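PDB 6AU1: putative hemin storage protein from Bordetella bronchiseptica, which cleaves deacetylated poly-beta-1,6-N-acetylglucosamine, a bacterial biofilm polysaccharide, through the glycoside hydrolase domain that makes up this chain. Local coordinates for residues A[139-144]-A[210-215]; A[95-100]-A[130-135]; A[147-152]-A[218-223]; A[47-52]-A[158-163]. All blocks are in the same frame, centred on the assembly; numbering follows the deposited sequence.

Contact 1: A[139-144]-A[210-215]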
loop_
_atom_site.group_PDB
_atom_site.type_symbol
_atom_site.label_atom_id
_atom_site.label_comp_id
_atom_site.label_asym_id
_atom_site.label_seq_id
_atom_site.Cartn_x
_atom_site.Cartn_y
_atom_site.Cartn_z
ATOM N N ARG A 139 -3.579 -7.075 18.311
ATOM C CA ARG A 139 -2.352 -6.974 19.093
ATOM C C ARG A 139 -1.148 -7.490 18.312
ATOM O O ARG A 139 -0.075 -6.887 18.350
ATOM C CB ARG A 139 -2.471 -7.748 20.409
ATOM C CG ARG A 139 -1.247 -7.589 21.315
ATOM C CD ARG A 139 -1.389 -8.414 22.588
ATOM N NE ARG A 139 -1.310 -9.848 22.310
ATOM C CZ ARG A 139 -2.358 -10.666 22.260
ATOM N NH1 ARG A 139 -3.582 -10.201 22.484
ATOM N NH2 ARG A 139 -2.178 -11.953 21.993
ATOM N N VAL A 140 -1.321 -8.612 17.616
ATOM C CA VAL A 140 -0.203 -9.211 16.893
ATOM C C VAL A 140 0.271 -8.268 15.781
ATOM O O VAL A 140 1.476 -8.039 15.640
ATOM C CB VAL A 140 -0.573 -10.596 16.310
ATOM C CG1 VAL A 140 0.450 -11.033 15.255
ATOM C CG2 VAL A 140 -0.668 -11.620 17.432
ATOM N N ILE A 141 -0.662 -7.689 15.027
ATOM C CA ILE A 141 -0.282 -6.726 13.992
ATOM C C ILE A 141 0.427 -5.529 14.626
ATOM O O ILE A 141 1.445 -5.047 14.126
ATOM C CB ILE A 141 -1.504 -6.244 13.185
ATOM C CG1 ILE A 141 -2.105 -7.419 12.404
ATOM C CG2 ILE A 141 -1.103 -5.138 12.221
ATOM C CD1 ILE A 141 -3.503 -7.115 11.833
ATOM N N SER A 142 -0.125 -5.049 15.730
ATOM C CA SER A 142 0.485 -3.935 16.455
ATOM C C SER A 142 1.931 -4.236 16.845
ATOM O O SER A 142 2.808 -3.364 16.766
ATOM C CB SER A 142 -0.346 -3.611 17.693
ATOM O OG SER A 142 -1.639 -3.159 17.301
ATOM N N GLU A 143 2.180 -5.473 17.259
ATOM C CA GLU A 143 3.509 -5.854 17.718
ATOM C C GLU A 143 4.478 -6.010 16.552
ATOM O O GLU A 143 5.674 -5.731 16.683
ATOM C CB GLU A 143 3.430 -7.136 18.547
ATOM C CG GLU A 143 2.846 -6.871 19.947
ATOM C CD GLU A 143 2.583 -8.128 20.743
ATOM O OE1 GLU A 143 2.783 -9.231 20.202
ATOM O OE2 GLU A 143 2.166 -8.011 21.916
ATOM N N ILE A 144 3.964 -6.441 15.407
ATOM C CA ILE A 144 4.797 -6.520 14.211
ATOM C C ILE A 144 5.258 -5.114 13.804
ATOM O O ILE A 144 6.431 -4.911 13.470
ATOM C CB ILE A 144 4.043 -7.226 13.050
ATOM C CG1 ILE A 144 3.834 -8.706 13.406
ATOM C CG2 ILE A 144 4.823 -7.108 11.732
ATOM C CD1 ILE A 144 2.887 -9.440 12.449
ATOM N N ILE A 210 -9.182 2.991 8.830
ATOM C CA ILE A 210 -8.341 4.178 8.961
ATOM C C ILE A 210 -7.868 4.354 10.405
ATOM O O ILE A 210 -6.682 4.611 10.650
ATOM C CB ILE A 210 -9.071 5.443 8.502
ATOM C CG1 ILE A 210 -9.285 5.402 6.980
ATOM C CG2 ILE A 210 -8.289 6.692 8.909
ATOM C CD1 ILE A 210 -10.225 6.512 6.436
ATOM N N ASP A 211 -8.792 4.207 11.354
ATOM C CA ASP A 211 -8.452 4.356 12.764
ATOM C C ASP A 211 -7.408 3.325 13.164
ATOM O O ASP A 211 -6.496 3.629 13.945
ATOM C CB ASP A 211 -9.696 4.232 13.646
ATOM C CG ASP A 211 -10.577 5.459 13.576
ATOM O OD1 ASP A 211 -10.099 6.503 13.072
ATOM O OD2 ASP A 211 -11.742 5.385 14.029
ATOM N N PHE A 212 -7.531 2.114 12.622
ATOM C CA PHE A 212 -6.555 1.065 12.908
ATOM C C PHE A 212 -5.181 1.488 12.409
ATOM O O PHE A 212 -4.179 1.333 13.130
ATOM C CB PHE A 212 -6.967 -0.268 12.272
ATOM C CG PHE A 212 -6.019 -1.398 12.566
ATOM C CD1 PHE A 212 -5.665 -1.703 13.873
ATOM C CD2 PHE A 212 -5.483 -2.153 11.533
ATOM C CE1 PHE A 212 -4.791 -2.754 14.143
ATOM C CE2 PHE A 212 -4.610 -3.206 11.788
ATOM C CZ PHE A 212 -4.265 -3.509 13.095
ATOM N N THR A 213 -5.116 2.039 11.195
ATOM C CA THR A 213 -3.813 2.495 10.696
ATOM C C THR A 213 -3.288 3.667 11.518
ATOM O O THR A 213 -2.084 3.835 11.636
ATOM C CB THR A 213 -3.831 2.892 9.202
ATOM O OG1 THR A 213 -4.678 4.030 8.992
ATOM C CG2 THR A 213 -4.268 1.700 8.325
ATOM N N MET A 214 -4.172 4.473 12.104
ATOM C CA MET A 214 -3.700 5.573 12.957
ATOM C C MET A 214 -3.119 5.026 14.261
ATOM O O MET A 214 -2.192 5.607 14.817
ATOM C CB MET A 214 -4.822 6.560 13.256
ATOM C CG MET A 214 -5.327 7.323 12.033
ATOM S SD MET A 214 -4.041 8.342 11.264
ATOM C CE MET A 214 -3.615 7.325 9.857
ATOM N N HIS A 215 -3.675 3.914 14.743
ATOM C CA HIS A 215 -3.123 3.200 15.898
ATOM C C HIS A 215 -1.711 2.700 15.588
ATOM O O HIS A 215 -0.795 2.881 16.394
ATOM C CB HIS A 215 -4.045 2.032 16.290
ATOM C CG HIS A 215 -3.459 1.084 17.297
ATOM N ND1 HIS A 215 -3.328 1.396 18.634
ATOM C CD2 HIS A 215 -3.002 -0.187 17.164
ATOM C CE1 HIS A 215 -2.799 0.367 19.275
ATOM N NE2 HIS A 215 -2.598 -0.607 18.406
#
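Phe212 is the first residue of helix 210-215 to touch helix 139-144, and it does so with the far end of its ring. Phe212 CZ lies 3.7 Å from Ile141 CG2 and 3.9 Å from Ile141 CD1, so both ends of the forked side chain take part, while Ile141 CB stands in the ring plane beyond the edge. The two side chains cross at about a right angle. With CG anti to the backbone N (chi1 -178°), the phenyl group is sent across the gap rather than along its own helix. One turn on, His215 supplies the polar half of the contact. Its NE2 donates to Ser142 OG over 2.9 Å, and the oxygen lies almost exactly in the imidazole plane, only 3° out of it. The same hydroxyl also bonds the carbonyl of His138, one turn earlier in its own helix, and the two bonds together fix its rotation. The His138 ring meets those of both Phe212 and His215, so aromatic groups flank the bond between the buried Ser142 hydroxyl and the less deeply placed imidazole. The short axes come within 11.2 Å and cross at -44°, and the closest CA atoms, those of Ser142 and His215, are 8.0 Å apart. This fairly wide gap is bridged mainly from one side, by the two aromatic side chains of helix 210-215. The helices 135-151 and 195-223 follow neighbouring parallel strands, 89-94 and 156-159, and the pairing is that of consecutive outer helices in a TIM barrel.

Contact 2: A[95-100]-A[130-135]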
loop_
_atom_site.group_PDB
_atom_site.type_symbol
_atom_site.label_atom_id
_atom_site.label_comp_id
_atom_site.label_asym_id
_atom_site.label_seq_id
_atom_site.Cartn_x
_atom_site.Cartn_y
_atom_site.Cartn_z
ATOM N N PRO A 95 2.078 -4.534 5.000
ATOM C CA PRO A 95 0.640 -4.836 5.009
ATOM C C PRO A 95 -0.035 -4.265 6.241
ATOM O O PRO A 95 0.598 -4.062 7.272
ATOM C CB PRO A 95 0.596 -6.370 5.046
ATOM C CG PRO A 95 1.947 -6.816 4.544
ATOM C CD PRO A 95 2.894 -5.757 5.063
ATOM N N VAL A 96 -1.331 -4.016 6.129
ATOM C CA VAL A 96 -2.124 -3.613 7.267
ATOM C C VAL A 96 -2.673 -4.852 7.982
ATOM O O VAL A 96 -2.759 -4.886 9.215
ATOM C CB VAL A 96 -3.279 -2.698 6.826
ATOM C CG1 VAL A 96 -4.102 -2.241 8.044
ATOM C CG2 VAL A 96 -2.730 -1.480 6.050
ATOM N N LEU A 97 -3.069 -5.853 7.195
ATOM C CA LEU A 97 -3.796 -7.023 7.704
ATOM C C LEU A 97 -3.180 -8.373 7.346
ATOM O O LEU A 97 -3.306 -9.333 8.121
ATOM C CB LEU A 97 -5.236 -7.026 7.175
ATOM C CG LEU A 97 -6.098 -5.797 7.441
ATOM C CD1 LEU A 97 -7.463 -6.059 6.815
ATOM C CD2 LEU A 97 -6.204 -5.524 8.940
ATOM N N THR A 98 -2.551 -8.477 6.173
ATOM C CA THR A 98 -2.113 -9.797 5.689
ATOM C C THR A 98 -0.775 -10.230 6.292
ATOM O O THR A 98 0.292 -9.897 5.770
ATOM C CB THR A 98 -1.981 -9.856 4.147
ATOM O OG1 THR A 98 -1.019 -8.889 3.691
ATOM C CG2 THR A 98 -3.327 -9.614 3.467
ATOM N N PHE A 99 -0.863 -10.953 7.401
ATOM C CA PHE A 99 0.285 -11.605 8.017
ATOM C C PHE A 99 -0.097 -13.036 8.301
ATOM O O PHE A 99 -0.977 -13.286 9.125
ATOM C CB PHE A 99 0.700 -10.885 9.301
ATOM C CG PHE A 99 1.078 -9.458 9.080
ATOM C CD1 PHE A 99 2.377 -9.124 8.697
ATOM C CD2 PHE A 99 0.132 -8.446 9.225
ATOM C CE1 PHE A 99 2.728 -7.790 8.472
ATOM C CE2 PHE A 99 0.473 -7.118 9.006
ATOM C CZ PHE A 99 1.779 -6.788 8.630
ATOM N N SER A 100 0.545 -13.970 7.609
ATOM C CA SER A 100 0.230 -15.387 7.772
ATOM C C SER A 100 1.102 -15.983 8.873
ATOM O O SER A 100 2.096 -16.658 8.612
ATOM C CB SER A 100 0.411 -16.131 6.446
ATOM O OG SER A 100 -0.551 -15.673 5.496
ATOM N N LEU A 130 -5.802 -10.763 8.308
ATOM C CA LEU A 130 -6.227 -10.921 9.693
ATOM C C LEU A 130 -7.400 -9.977 9.951
ATOM O O LEU A 130 -7.490 -8.906 9.342
ATOM C CB LEU A 130 -5.073 -10.631 10.659
ATOM C CG LEU A 130 -3.948 -11.671 10.642
ATOM C CD1 LEU A 130 -2.784 -11.194 11.501
ATOM C CD2 LEU A 130 -4.492 -13.003 11.150
ATOM N N SER A 131 -8.305 -10.375 10.841
ATOM C CA SER A 131 -9.415 -9.508 11.227
ATOM C C SER A 131 -8.994 -8.437 12.225
ATOM O O SER A 131 -8.626 -8.751 13.356
ATOM C CB SER A 131 -10.550 -10.323 11.840
ATOM O OG SER A 131 -11.595 -9.455 12.256
ATOM N N PRO A 132 -9.071 -7.158 11.829
ATOM C CA PRO A 132 -8.687 -6.112 12.784
ATOM C C PRO A 132 -9.738 -5.927 13.882
ATOM O O PRO A 132 -9.526 -5.133 14.793
ATOM C CB PRO A 132 -8.573 -4.861 11.906
ATOM C CG PRO A 132 -9.582 -5.105 10.815
ATOM C CD PRO A 132 -9.527 -6.598 10.543
ATOM N N PHE A 133 -10.850 -6.658 13.790
ATOM C CA PHE A 133 -11.860 -6.661 14.848
ATOM C C PHE A 133 -11.551 -7.663 15.969
ATOM O O PHE A 133 -12.150 -7.597 17.044
ATOM C CB PHE A 133 -13.243 -6.964 14.248
ATOM C CG PHE A 133 -13.678 -5.965 13.212
ATOM C CD1 PHE A 133 -14.302 -4.781 13.591
ATOM C CD2 PHE A 133 -13.451 -6.198 11.866
ATOM C CE1 PHE A 133 -14.702 -3.848 12.642
ATOM C CE2 PHE A 133 -13.846 -5.273 10.911
ATOM C CZ PHE A 133 -14.469 -4.095 11.301
ATOM N N HIS A 134 -10.629 -8.592 15.720
ATOM C CA HIS A 134 -10.253 -9.584 16.727
ATOM C C HIS A 134 -9.106 -9.049 17.583
ATOM O O HIS A 134 -8.077 -8.642 17.053
ATOM C CB HIS A 134 -9.843 -10.901 16.066
ATOM C CG HIS A 134 -9.825 -12.063 17.009
ATOM N ND1 HIS A 134 -8.862 -12.221 17.983
ATOM C CD2 HIS A 134 -10.663 -13.122 17.133
ATOM C CE1 HIS A 134 -9.106 -13.326 18.665
ATOM N NE2 HIS A 134 -10.195 -13.890 18.171
ATOM N N PRO A 135 -9.290 -9.029 18.911
ATOM C CA PRO A 135 -8.279 -8.452 19.805
ATOM C C PRO A 135 -6.900 -9.107 19.695
ATOM O O PRO A 135 -5.902 -8.400 19.860
ATOM C CB PRO A 135 -8.871 -8.671 21.204
ATOM C CG PRO A 135 -9.963 -9.687 21.023
ATOM C CD PRO A 135 -10.486 -9.476 19.644
#
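Leu97 O is the polar centre of this contact: Leu130 N donates to it over 2.9 Å in a nearly straight bond (165° at the hydrogen), and Phe99 N adds a weak bond from two residues further along its own segment. Leu130 N approaches from well above the carbonyl plane, 56° out of it, so the bond is made away from the lone-pair directions. Around this bond the side chains interlock with the opposing backbone. Leu130 CB rests 3.4 Å from Leu97 O, and Leu130 CD1 reaches on to Phe99, 3.6 Å from the carbonyl O and 4.1 Å from CB. In return Leu97 lies along the carbonyl of Leu130, with Leu97 CD2 3.6 Å from that oxygen. The same methyl finishes against the Pro132 ring, nearly equidistant from CB, CG and CD, the last at 3.8 Å. Beyond the pair, Asp162 accepts from the backbone N atoms of Val96, Leu97 and Thr98, and Phe212 and Ile141 of the outer helices pack on Leu97 and Leu130. Past Leu130 the chain makes an ST turn, Ser131 OG taking the N-H of Phe133, inside a type I turn that ends at His134, whose ND1 caps the following helix at Asp136 N. The two segments thus join the beginning and end of one long excursion, without helix or strand in between, that links strand 89-94 to helix 135-151. It is an elaborated beta-alpha loop, on the side of a TIM barrel where the active site characteristically lies.

Contact 3: A[147-152]-A[218-223]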
loop_
_atom_site.group_PDB
_atom_site.type_symbol
_atom_site.label_atom_id
_atom_site.label_comp_id
_atom_site.label_asym_id
_atom_site.label_seq_id
_atom_site.Cartn_x
_atom_site.Cartn_y
_atom_site.Cartn_z
ATOM N N ASP A 147 7.883 -3.956 16.218
ATOM C CA ASP A 147 9.162 -4.613 15.940
ATOM C C ASP A 147 9.852 -4.004 14.717
ATOM O O ASP A 147 11.078 -3.849 14.707
ATOM C CB ASP A 147 8.962 -6.126 15.743
ATOM C CG ASP A 147 8.614 -6.851 17.041
ATOM O OD1 ASP A 147 8.780 -6.252 18.128
ATOM O OD2 ASP A 147 8.188 -8.026 16.979
ATOM N N LEU A 148 9.072 -3.644 13.698
ATOM C CA LEU A 148 9.618 -2.890 12.569
ATOM C C LEU A 148 10.272 -1.596 13.045
ATOM O O LEU A 148 11.387 -1.257 12.633
ATOM C CB LEU A 148 8.521 -2.566 11.550
ATOM C CG LEU A 148 8.917 -1.581 10.448
ATOM C CD1 LEU A 148 9.976 -2.186 9.533
ATOM C CD2 LEU A 148 7.688 -1.095 9.666
ATOM N N ALA A 149 9.576 -0.876 13.918
ATOM C CA ALA A 149 10.074 0.413 14.399
ATOM C C ALA A 149 11.360 0.247 15.211
ATOM O O ALA A 149 12.230 1.118 15.194
ATOM C CB ALA A 149 9.007 1.116 15.218
ATOM N N LYS A 150 11.472 -0.879 15.910
ATOM C CA LYS A 150 12.678 -1.215 16.664
ATOM C C LYS A 150 13.835 -1.614 15.752
ATOM O O LYS A 150 14.999 -1.415 16.083
ATOM C CB LYS A 150 12.393 -2.370 17.631
ATOM C CG LYS A 150 11.438 -2.067 18.766
ATOM C CD LYS A 150 11.089 -3.366 19.497
ATOM C CE LYS A 150 10.436 -3.121 20.846
ATOM N NZ LYS A 150 10.134 -4.399 21.554
ATOM N N ALA A 151 13.509 -2.203 14.608
ATOM C CA ALA A 151 14.516 -2.861 13.773
ATOM C C ALA A 151 15.195 -1.924 12.784
ATOM O O ALA A 151 16.276 -2.231 12.272
ATOM C CB ALA A 151 13.879 -4.031 13.006
ATOM N N ALA A 152 14.565 -0.792 12.497
ATOM C CA ALA A 152 15.051 0.034 11.402
ATOM C C ALA A 152 14.709 1.498 11.599
ATOM O O ALA A 152 13.812 1.842 12.363
ATOM C CB ALA A 152 14.477 -0.463 10.077
ATOM N N HIS A 218 0.746 5.475 15.508
ATOM C CA HIS A 218 1.074 5.941 16.855
ATOM C C HIS A 218 2.147 5.043 17.475
ATOM O O HIS A 218 3.075 5.518 18.135
ATOM C CB HIS A 218 -0.182 5.977 17.733
ATOM C CG HIS A 218 0.060 6.497 19.118
ATOM N ND1 HIS A 218 0.001 5.693 20.236
ATOM C CD2 HIS A 218 0.372 7.736 19.563
ATOM C CE1 HIS A 218 0.264 6.415 21.311
ATOM N NE2 HIS A 218 0.492 7.659 20.929
ATOM N N ILE A 219 2.013 3.740 17.258
ATOM C CA ILE A 219 3.003 2.792 17.758
ATOM C C ILE A 219 4.390 3.054 17.172
ATOM O O ILE A 219 5.383 3.141 17.902
ATOM C CB ILE A 219 2.575 1.356 17.447
ATOM C CG1 ILE A 219 1.432 0.960 18.374
ATOM C CG2 ILE A 219 3.750 0.395 17.609
ATOM C CD1 ILE A 219 0.743 -0.290 17.960
ATOM N N VAL A 220 4.450 3.212 15.856
ATOM C CA VAL A 220 5.730 3.413 15.181
ATOM C C VAL A 220 6.355 4.753 15.547
ATOM O O VAL A 220 7.552 4.829 15.828
ATOM C CB VAL A 220 5.567 3.309 13.654
ATOM C CG1 VAL A 220 6.857 3.720 12.926
ATOM C CG2 VAL A 220 5.184 1.890 13.277
ATOM N N SER A 221 5.541 5.803 15.568
ATOM C CA SER A 221 6.052 7.144 15.849
ATOM C C SER A 221 6.633 7.240 17.255
ATOM O O SER A 221 7.590 7.982 17.493
ATOM C CB SER A 221 4.951 8.187 15.667
ATOM O OG SER A 221 4.046 8.149 16.749
ATOM N N GLY A 222 6.049 6.493 18.187
ATOM C CA GLY A 222 6.554 6.454 19.544
ATOM C C GLY A 222 7.943 5.846 19.594
ATOM O O GLY A 222 8.796 6.283 20.366
ATOM N N TYR A 223 8.171 4.842 18.754
ATOM C CA TYR A 223 9.434 4.110 18.744
ATOM C C TYR A 223 10.497 4.727 17.853
ATOM O O TYR A 223 11.690 4.556 18.092
ATOM C CB TYR A 223 9.200 2.670 18.315
ATOM C CG TYR A 223 9.155 1.726 19.472
ATOM C CD1 TYR A 223 10.320 1.163 19.973
ATOM C CD2 TYR A 223 7.953 1.407 20.081
ATOM C CE1 TYR A 223 10.286 0.303 21.042
ATOM C CE2 TYR A 223 7.911 0.553 21.153
ATOM C CZ TYR A 223 9.076 -0.003 21.627
ATOM O OH TYR A 223 9.031 -0.866 22.697
#
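Lys150 runs alongside the ring of Tyr223, the two long side chains crossing at a slant, while Ala149 packs beneath them between the helices. The lysine chain is extended beyond CG, which lets it follow the ring outward: Lys150 CG is 3.5 Å from Tyr223 CE1, and Lys150 CE is 3.2 Å from Tyr223 OH. It is therefore the aliphatic part of the lysine that does the touching, and NZ makes no hydrogen bond to the phenol. Tyr223 is poorly ordered, with chi1 at -100° away from the staggered positions, so the details of this outer layer deserve some reserve, as does the 3.5 Å approach of its CB to Ala149 CB; its OH has a weak bond to Glu146. The contact with Val220 is firmer. Ala149 CB points at the partner helix and lies 4.0 Å from Val220 CA and 4.1 Å from Val220 CG1. With only a methyl between them the backbones come close: the CA atoms of Ala149 and Val220 are 5.3 Å apart, and the short axes approach to 8.7 Å at an angle of 24°. Both helices end here. Gln224 bonds the carbonyl of Ala152 and, weakly, that of Ala149, while Leu148 packs inward on Ala92 and Leu94 of strand 89-94 and Ala152 touches helix 75-86, so that this end of helix 135-151 is set between its two flanking helices and the barrel sheet.

Contact 4: A[47-52]-A[158-163]. With EDO (1,2-ethanediol), chain G.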
loop_
_atom_site.group_PDB
_atom_site.type_symbol
_atom_site.label_atom_id
_atom_site.label_comp_id
_atom_site.label_asym_id
_atom_site.label_seq_id
_atom_site.Cartn_x
_atom_site.Cartn_y
_atom_site.Cartn_z
ATOM N N GLN A 47 9.569 -1.955 0.280
ATOM C CA GLN A 47 8.921 -3.183 0.757
ATOM C C GLN A 47 9.601 -3.738 2.006
ATOM O O GLN A 47 10.810 -3.981 1.989
ATOM C CB GLN A 47 8.956 -4.233 -0.352
ATOM C CG GLN A 47 7.980 -5.397 -0.171
ATOM C CD GLN A 47 8.236 -6.506 -1.180
ATOM O OE1 GLN A 47 9.331 -6.623 -1.722
ATOM N NE2 GLN A 47 7.228 -7.342 -1.417
ATOM N N ALA A 48 8.837 -3.961 3.079
ATOM C CA ALA A 48 9.425 -4.492 4.310
ATOM C C ALA A 48 9.018 -5.948 4.545
ATOM O O ALA A 48 9.486 -6.588 5.496
ATOM C CB ALA A 48 9.018 -3.618 5.512
ATOM N N PHE A 49 8.147 -6.447 3.666
ATOM C CA PHE A 49 7.596 -7.812 3.737
ATOM C C PHE A 49 7.976 -8.601 2.481
ATOM O O PHE A 49 8.332 -8.009 1.462
ATOM C CB PHE A 49 6.065 -7.755 3.885
ATOM C CG PHE A 49 5.361 -7.128 2.705
ATOM C CD1 PHE A 49 5.326 -5.745 2.553
ATOM C CD2 PHE A 49 4.740 -7.924 1.747
ATOM C CE1 PHE A 49 4.673 -5.153 1.469
ATOM C CE2 PHE A 49 4.094 -7.351 0.659
ATOM C CZ PHE A 49 4.059 -5.956 0.517
ATOM N N ALA A 50 7.912 -9.930 2.547
ATOM C CA ALA A 50 8.244 -10.745 1.385
ATOM C C ALA A 50 6.977 -11.273 0.714
ATOM O O ALA A 50 6.076 -11.772 1.383
ATOM C CB ALA A 50 9.145 -11.896 1.784
ATOM N N ASP A 51 6.920 -11.158 -0.606
ATOM C CA ASP A 51 5.793 -11.687 -1.381
ATOM C C ASP A 51 6.290 -12.267 -2.713
ATOM O O ASP A 51 5.770 -11.913 -3.779
ATOM C CB ASP A 51 4.754 -10.569 -1.601
ATOM C CG ASP A 51 3.443 -11.065 -2.231
ATOM O OD1 ASP A 51 3.140 -12.268 -2.167
ATOM O OD2 ASP A 51 2.720 -10.223 -2.800
ATOM N N PRO A 52 7.288 -13.172 -2.670
ATOM C CA PRO A 52 7.891 -13.599 -3.941
ATOM C C PRO A 52 6.938 -14.369 -4.850
ATOM O O PRO A 52 7.152 -14.388 -6.061
ATOM C CB PRO A 52 9.054 -14.500 -3.498
ATOM C CG PRO A 52 8.657 -14.996 -2.152
ATOM C CD PRO A 52 7.902 -13.860 -1.513
ATOM N N LEU A 158 4.131 3.450 4.390
ATOM C CA LEU A 158 3.142 3.257 3.340
ATOM C C LEU A 158 2.289 2.060 3.724
ATOM O O LEU A 158 2.747 0.922 3.744
ATOM C CB LEU A 158 3.782 3.035 1.964
ATOM C CG LEU A 158 2.771 2.615 0.882
ATOM C CD1 LEU A 158 1.748 3.735 0.571
ATOM C CD2 LEU A 158 3.476 2.124 -0.401
ATOM N N PHE A 159 1.031 2.328 4.037
ATOM C CA PHE A 159 0.106 1.246 4.307
ATOM C C PHE A 159 -0.351 0.622 2.984
ATOM O O PHE A 159 -0.890 1.303 2.115
ATOM C CB PHE A 159 -1.089 1.771 5.114
ATOM C CG PHE A 159 -0.715 2.298 6.480
ATOM C CD1 PHE A 159 -0.312 1.429 7.491
ATOM C CD2 PHE A 159 -0.799 3.655 6.760
ATOM C CE1 PHE A 159 0.025 1.914 8.758
ATOM C CE2 PHE A 159 -0.468 4.152 8.021
ATOM C CZ PHE A 159 -0.055 3.275 9.021
ATOM N N HIS A 160 -0.124 -0.682 2.861
ATOM C CA HIS A 160 -0.353 -1.481 1.649
ATOM C C HIS A 160 -1.805 -1.519 1.193
ATOM O O HIS A 160 -2.705 -1.200 1.970
ATOM C CB HIS A 160 0.149 -2.907 1.942
ATOM C CG HIS A 160 0.226 -3.818 0.748
ATOM N ND1 HIS A 160 0.524 -3.383 -0.524
ATOM C CD2 HIS A 160 0.091 -5.167 0.663
ATOM C CE1 HIS A 160 0.557 -4.419 -1.346
ATOM N NE2 HIS A 160 0.288 -5.513 -0.652
ATOM N N ASP A 161 -2.026 -1.934 -0.056
ATOM C CA ASP A 161 -3.379 -2.046 -0.608
ATOM C C ASP A 161 -4.124 -3.304 -0.141
ATOM O O ASP A 161 -5.221 -3.585 -0.620
ATOM C CB ASP A 161 -3.346 -1.990 -2.153
ATOM C CG ASP A 161 -2.598 -3.165 -2.810
ATOM O OD1 ASP A 161 -2.362 -4.212 -2.177
ATOM O OD2 ASP A 161 -2.256 -3.035 -4.010
ATOM N N ASP A 162 -3.562 -4.040 0.816
ATOM C CA ASP A 162 -4.239 -5.242 1.307
ATOM C C ASP A 162 -5.402 -4.881 2.217
ATOM O O ASP A 162 -6.252 -5.719 2.491
ATOM C CB ASP A 162 -3.276 -6.162 2.067
ATOM C CG ASP A 162 -2.867 -5.585 3.399
ATOM O OD1 ASP A 162 -2.329 -4.455 3.422
ATOM O OD2 ASP A 162 -3.090 -6.246 4.430
ATOM N N ALA A 163 -5.416 -3.633 2.681
ATOM C CA ALA A 163 -6.445 -3.122 3.581
ATOM C C ALA A 163 -7.732 -2.794 2.808
ATOM O O ALA A 163 -8.043 -1.635 2.507
ATOM C CB ALA A 163 -5.923 -1.899 4.328
HETATM C C1 EDO G . -4.330 -6.912 -2.830
HETATM O O1 EDO G . -3.452 -6.488 -1.770
HETATM C C2 EDO G . -5.784 -6.788 -2.381
HETATM O O2 EDO G . -6.139 -5.404 -2.274
HETATM O O HOH W 1 0.459 -8.341 -1.131
#
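At the mouth of the barrel, where strands 43-47 and 156-159 give way to loops, Phe49 and His160 meet across the end of the intervening strand 89-94. Phe49 CZ sits 3.9 Å above one face of the His160 imidazole, toward its rim; the rings meet at a slant, their planes inclined at 43° and their centroids 5.2 Å apart. His160 CG is anti to its own backbone N (chi1 -170°), which carries the imidazole toward Phe49, and Gln47 CG covers one face of the phenyl ring. On the other side of the imidazole, Asp161 OD1 stands 3.0 Å above the ring. A water at the ring edge, its O 2.9 Å from His160 NE2, extends weakly to Asp51. Trp93, from the strand between, meets both rings. Ethanediol, probably from the crystallisation liquor, is gripped by Asp161 through OD1 and the backbone O, each 2.6 Å from its own ethanediol hydroxyl (O1 and O2 respectively), and by Tyr236. Aromatic and acidic groups lining the C-terminal ends of the strands, with a small polyol lodged beside them, are consistent with the sugar-binding groove of a TIM-barrel glycoside hydrolase.

All four contacts belong to one TIM-barrel domain. Contacts 1 and 3, with centres about 11 Å apart, are successive points along the same two helices, 135-151 and 195-223, which draw together from the first to the second. Contact 2 comes earlier in the chain than either, about 9 Å from contact 1 between centres, and packs its loop against those helices. It is nested within the loop closed by contact 4, whose centre lies about 13 Å away, and the side chain of Asp162 from contact 4 reaches into the 95-100 loop of contact 2. The helical layer is thereby connected, through that loop, to the strand ends round the probable sugar-binding groove.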